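Local coordinates for metallo-beta-lactamase family protein (Thermus thermophilus, PDB 2ZO4) that probably acts as a zinc-dependent hydrolase of the metallo-beta-lactamase superfamily, with two zinc ions held side by side in its active site, at residues L11-P16 and D37-T42; K64-T69 and L85-F90. One frame throughout, in Å; residues are numbered along the deposited sequence.

From the N terminus the chain lays down edge strand 8-14, turns back through strands 21-29 and 32-36, and in interaction 1 the loop 37-42 comes to rest against the end of that first strand, closing the antiparallel part of the sheet. Helix 43-55 follows. Interaction 2 then joins strand 65-68 to strand 88-92 round a helical crossover that carries zinc ligands. The two closures are in series, neither nested nor crossed, and both reach the same six-stranded sheet. They meet at Asp37, whose backbone N lies 2.9 Å from Leu67 O and whose carboxylate hydrogen-bonds to Thr69 and to zinc ligand His75.

Interaction 1 (L11-P16 and D37-T42)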
loop_
_atom_site.group_PDB
_atom_site.type_symbol
_atom_site.label_atom_id
_atom_site.label_comp_id
_atom_site.label_asym_id
_atom_site.label_seq_id
_atom_site.Cartn_x
_atom_site.Cartn_y
_atom_site.Cartn_z
ATOM N N LEU A 11 11.313 12.582 0.952
ATOM C CA LEU A 11 11.755 12.527 -0.445
ATOM C C LEU A 11 10.565 12.291 -1.383
ATOM O O LEU A 11 10.198 11.139 -1.643
ATOM C CB LEU A 11 12.806 11.422 -0.640
ATOM C CG LEU A 11 14.288 11.701 -0.357
ATOM C CD1 LEU A 11 14.552 12.078 1.084
ATOM C CD2 LEU A 11 15.144 10.502 -0.739
ATOM N N PRO A 12 9.937 13.380 -1.870
ATOM C CA PRO A 12 8.822 13.267 -2.814
ATOM C C PRO A 12 9.294 12.886 -4.221
ATOM O O PRO A 12 10.195 13.519 -4.766
ATOM C CB PRO A 12 8.213 14.680 -2.810
ATOM C CG PRO A 12 8.857 15.401 -1.653
ATOM C CD PRO A 12 10.209 14.785 -1.531
ATOM N N VAL A 13 8.689 11.851 -4.794
ATOM C CA VAL A 13 9.108 11.326 -6.096
ATOM C C VAL A 13 7.902 11.198 -7.031
ATOM O O VAL A 13 6.869 10.667 -6.624
ATOM C CB VAL A 13 9.840 9.955 -5.940
ATOM C CG1 VAL A 13 10.198 9.360 -7.287
ATOM C CG2 VAL A 13 11.094 10.103 -5.094
ATOM N N PRO A 14 8.020 11.696 -8.283
ATOM C CA PRO A 14 6.921 11.591 -9.256
ATOM C C PRO A 14 6.648 10.154 -9.696
ATOM O O PRO A 14 7.578 9.379 -9.907
ATOM C CB PRO A 14 7.409 12.427 -10.450
ATOM C CG PRO A 14 8.559 13.243 -9.924
ATOM C CD PRO A 14 9.178 12.408 -8.854
ATOM N N ILE A 15 5.366 9.815 -9.814
ATOM C CA ILE A 15 4.933 8.481 -10.234
ATOM C C ILE A 15 3.857 8.573 -11.326
ATOM O O ILE A 15 3.012 9.473 -11.293
ATOM C CB ILE A 15 4.439 7.606 -9.039
ATOM C CG1 ILE A 15 3.311 8.301 -8.259
ATOM C CG2 ILE A 15 5.603 7.241 -8.127
ATOM C CD1 ILE A 15 2.574 7.394 -7.271
ATOM N N PRO A 16 3.892 7.649 -12.305
ATOM C CA PRO A 16 2.964 7.713 -13.437
ATOM C C PRO A 16 1.571 7.156 -13.117
ATOM O O PRO A 16 0.969 6.476 -13.955
ATOM C CB PRO A 16 3.663 6.857 -14.495
ATOM C CG PRO A 16 4.402 5.834 -13.709
ATOM C CD PRO A 16 4.817 6.503 -12.419
ATOM N N ASP A 37 10.808 2.777 1.443
ATOM C CA ASP A 37 10.226 2.775 0.088
ATOM C C ASP A 37 11.180 3.341 -0.980
ATOM O O ASP A 37 12.159 4.015 -0.648
ATOM C CB ASP A 37 8.833 3.425 0.075
ATOM C CG ASP A 37 7.824 2.645 0.912
ATOM O OD1 ASP A 37 8.052 1.435 1.140
ATOM O OD2 ASP A 37 6.805 3.232 1.341
ATOM N N THR A 38 10.910 3.039 -2.252
ATOM C CA THR A 38 11.932 3.179 -3.302
ATOM C C THR A 38 11.460 3.758 -4.637
ATOM O O THR A 38 12.255 3.854 -5.571
ATOM C CB THR A 38 12.595 1.813 -3.637
ATOM O OG1 THR A 38 11.603 0.903 -4.133
ATOM C CG2 THR A 38 13.277 1.217 -2.428
ATOM N N ALA A 39 10.187 4.138 -4.729
ATOM C CA ALA A 39 9.567 4.501 -6.010
ATOM C C ALA A 39 9.707 3.366 -7.032
ATOM O O ALA A 39 9.607 2.191 -6.672
ATOM C CB ALA A 39 10.130 5.825 -6.550
ATOM N N LEU A 40 9.951 3.708 -8.295
ATOM C CA LEU A 40 9.948 2.709 -9.372
ATOM C C LEU A 40 10.786 3.143 -10.575
ATOM O O LEU A 40 11.260 4.280 -10.636
ATOM C CB LEU A 40 8.508 2.375 -9.801
ATOM C CG LEU A 40 7.709 3.343 -10.683
ATOM C CD1 LEU A 40 6.375 2.714 -11.047
ATOM C CD2 LEU A 40 7.501 4.707 -10.022
ATOM N N GLY A 41 10.948 2.225 -11.528
ATOM C CA GLY A 41 11.868 2.406 -12.646
ATOM C C GLY A 41 11.315 3.194 -13.813
ATOM O O GLY A 41 11.012 2.630 -14.863
ATOM N N THR A 42 11.162 4.498 -13.618
ATOM C CA THR A 42 10.954 5.424 -14.727
ATOM C C THR A 42 12.139 6.370 -14.706
ATOM O O THR A 42 12.807 6.490 -13.680
ATOM C CB THR A 42 9.639 6.241 -14.608
ATOM O OG1 THR A 42 9.726 7.173 -13.522
ATOM C CG2 THR A 42 8.434 5.330 -14.407
HETATM O O HOH W 1 7.593 8.587 -12.474
#
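Leu40 reaches across to Ile15 and Pro16 with a single methyl. Its CG lies between the backbone N and the carbonyl carbon (chi1 77°), which lifts the isobutyl group from the loop toward 11-16. CB and CG stay behind, and of the two terminal methyls CD2 does the touching: it lies 3.7 Å from Ile15 CG2, the side chains crossing at about a right angle, and 4.0 Å from the ring carbon CD of Pro16. To one side, Ala39 CB points at Val13 CG1 at 3.6 Å; CG1 is the branch of Val13 anti to its backbone N (chi1 176°). To the other, Thr42 CG2 reaches toward Pro16 CG, 4.1 Å away.

The polar link is indirect. One water donates to Pro14 O at 2.7 Å and lies 2.8 Å from Thr42 OG1, tying the end of the strand to the start of a helix. The same OG1 accepts a hydrogen bond from the backbone N of Ala45, making Thr42 the N-cap of helix 43-55. Just before it comes an inverse gamma turn centred on Gly41, in which Thr42 N hydrogen-bonds to Leu40 O.

Ile15 also packs on His233, and its side chain comes about 4 Å from that of Asp74, so this apolar patch borders the dinuclear zinc site, with a zinc ion about 6 Å from the Ile15 side chain. Strand 8-14 forms the sheet edge beside strand 21-29, where Val13 hydrogen-bonds to Val22 through the backbone, while Val13 and Pro14 rest on helix 43-55.

Interaction 2 (K64-T69 and L85-F90); sequences KTILLT and LGARVF
A beta-alpha-beta crossover in the metallo-beta-lactamase fold joins these two parallel strands: 65-68 runs into the loop bearing the zinc ligands His70 and His72 and the short helix 73-76 bearing Asp74 and His75, and helix 79-84 leads back to 88-92 alongside. Four backbone hydrogen bonds knit the pair in staggered parallel register. Arg88 N donates to Lys64 O almost straight (174° at the hydrogen) but from above the carbonyl plane; Ile66 spans its partners, its N giving to Arg88 O at 2.7 Å and its O taking Phe90 N, before Leu68 N donates to Phe90 O.

On one face of the sheet, Val89 splits its branches between two neighbours. CG1, anti to the backbone N (chi1 -178°), touches Leu68 CD1 at 3.8 Å, while CG2 turns to Ile66 CB at 4.0 Å. Ile66 CG1 also reaches Ala87 CB, and Phe82 of helix 79-84 packs on both residues. The opposite face carries Phe90. Leu67 lies beside it, pointing the same way, with its CD2 methyl 3.7 Å from ring atom CD2; Thr65 CG2 comes in obliquely, 3.9 Å from ring atom CE2, and Leu148 and Leu150 of strand 148-150 pack against Phe90 as well.

Just after helix 79-84, Gly86 takes up positive phi (117°) in a Schellman motif. The bent Lys64 chain extends past it, and one water accepts from Lys64 NZ at 3.0 Å and donates to Gly86 O. At the ring, Ile66 O sits in plane at the Phe90 edge, 3.7 Å from CD2.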
loop_
_atom_site.group_PDB
_atom_site.type_symbol
_atom_site.label_atom_id
_atom_site.label_comp_id
_atom_site.label_asym_id
_atom_site.label_seq_id
_atom_site.Cartn_x
_atom_site.Cartn_y
_atom_site.Cartn_z
ATOM N N LYS A 64 22.199 1.272 1.965
ATOM C CA LYS A 64 22.498 -0.128 2.269
ATOM C C LYS A 64 21.334 -0.901 2.893
ATOM O O LYS A 64 21.380 -2.129 2.969
ATOM C CB LYS A 64 23.754 -0.229 3.146
ATOM C CG LYS A 64 25.068 0.069 2.406
ATOM C CD LYS A 64 25.436 -1.057 1.439
ATOM C CE LYS A 64 26.761 -0.783 0.728
ATOM N NZ LYS A 64 27.154 -1.928 -0.154
ATOM N N THR A 65 20.301 -0.187 3.341
ATOM C CA THR A 65 19.107 -0.828 3.910
ATOM C C THR A 65 17.847 -0.286 3.248
ATOM O O THR A 65 17.675 0.932 3.120
ATOM C CB THR A 65 19.007 -0.637 5.449
ATOM O OG1 THR A 65 20.209 -1.094 6.067
ATOM C CG2 THR A 65 17.825 -1.429 6.034
ATOM N N ILE A 66 16.981 -1.199 2.817
ATOM C CA ILE A 66 15.691 -0.836 2.251
ATOM C C ILE A 66 14.578 -1.404 3.124
ATOM O O ILE A 66 14.527 -2.613 3.372
ATOM C CB ILE A 66 15.524 -1.351 0.796
ATOM C CG1 ILE A 66 16.691 -0.900 -0.103
ATOM C CG2 ILE A 66 14.161 -0.934 0.225
ATOM C CD1 ILE A 66 16.784 0.602 -0.356
ATOM N N LEU A 67 13.698 -0.522 3.591
ATOM C CA LEU A 67 12.518 -0.930 4.344
ATOM C C LEU A 67 11.264 -0.663 3.514
ATOM O O LEU A 67 10.946 0.487 3.223
ATOM C CB LEU A 67 12.453 -0.196 5.694
ATOM C CG LEU A 67 13.684 -0.294 6.609
ATOM C CD1 LEU A 67 13.516 0.576 7.837
ATOM C CD2 LEU A 67 13.973 -1.741 7.016
ATOM N N LEU A 68 10.562 -1.727 3.129
ATOM C CA LEU A 68 9.365 -1.597 2.293
ATOM C C LEU A 68 8.081 -1.681 3.103
ATOM O O LEU A 68 7.859 -2.649 3.828
ATOM C CB LEU A 68 9.341 -2.663 1.186
ATOM C CG LEU A 68 10.468 -2.659 0.148
ATOM C CD1 LEU A 68 10.270 -3.788 -0.861
ATOM C CD2 LEU A 68 10.583 -1.313 -0.563
ATOM N N THR A 69 7.231 -0.668 2.963
ATOM C CA THR A 69 5.916 -0.688 3.598
ATOM C C THR A 69 5.022 -1.742 2.951
ATOM O O THR A 69 4.305 -2.460 3.648
ATOM C CB THR A 69 5.228 0.696 3.564
ATOM O OG1 THR A 69 5.064 1.122 2.206
ATOM C CG2 THR A 69 6.055 1.729 4.338
ATOM N N LEU A 85 22.778 -3.367 -6.031
ATOM C CA LEU A 85 23.961 -2.589 -5.673
ATOM C C LEU A 85 24.546 -3.015 -4.326
ATOM O O LEU A 85 25.614 -2.544 -3.926
ATOM C CB LEU A 85 23.653 -1.085 -5.687
ATOM C CG LEU A 85 23.014 -0.503 -6.956
ATOM C CD1 LEU A 85 22.458 0.890 -6.696
ATOM C CD2 LEU A 85 23.971 -0.485 -8.156
ATOM N N GLY A 86 23.853 -3.914 -3.630
ATOM C CA GLY A 86 24.349 -4.441 -2.362
ATOM C C GLY A 86 23.484 -4.136 -1.154
ATOM O O GLY A 86 23.830 -4.515 -0.036
ATOM N N ALA A 87 22.356 -3.467 -1.380
ATOM C CA ALA A 87 21.412 -3.133 -0.309
ATOM C C ALA A 87 20.641 -4.344 0.198
ATOM O O ALA A 87 20.348 -5.279 -0.554
ATOM C CB ALA A 87 20.439 -2.057 -0.772
ATOM N N ARG A 88 20.305 -4.311 1.481
ATOM C CA ARG A 88 19.476 -5.341 2.089
ATOM C C ARG A 88 18.020 -4.882 2.104
ATOM O O ARG A 88 17.711 -3.808 2.621
ATOM C CB ARG A 88 19.963 -5.633 3.503
ATOM C CG ARG A 88 19.585 -7.010 4.003
ATOM C CD ARG A 88 20.805 -7.701 4.597
ATOM N NE ARG A 88 21.137 -7.199 5.926
ATOM C CZ ARG A 88 22.316 -7.368 6.521
ATOM N NH1 ARG A 88 22.513 -6.878 7.734
ATOM N NH2 ARG A 88 23.302 -8.013 5.905
ATOM N N VAL A 89 17.138 -5.699 1.530
ATOM C CA VAL A 89 15.721 -5.350 1.409
ATOM C C VAL A 89 14.862 -6.079 2.447
ATOM O O VAL A 89 14.927 -7.305 2.572
ATOM C CB VAL A 89 15.186 -5.622 -0.022
ATOM C CG1 VAL A 89 13.719 -5.218 -0.147
ATOM C CG2 VAL A 89 16.012 -4.872 -1.046
ATOM N N PHE A 90 14.065 -5.305 3.185
ATOM C CA PHE A 90 13.148 -5.837 4.187
ATOM C C PHE A 90 11.696 -5.638 3.754
ATOM O O PHE A 90 11.324 -4.561 3.276
ATOM C CB PHE A 90 13.384 -5.160 5.541
ATOM C CG PHE A 90 14.677 -5.553 6.207
ATOM C CD1 PHE A 90 14.725 -6.647 7.062
ATOM C CD2 PHE A 90 15.844 -4.820 5.987
ATOM C CE1 PHE A 90 15.914 -7.013 7.690
ATOM C CE2 PHE A 90 17.035 -5.173 6.609
ATOM C CZ PHE A 90 17.072 -6.273 7.462
HETATM O O HOH W 2 24.749 -0.713 -1.805
HETATM O O HOH W 3 26.992 -4.897 0.032
#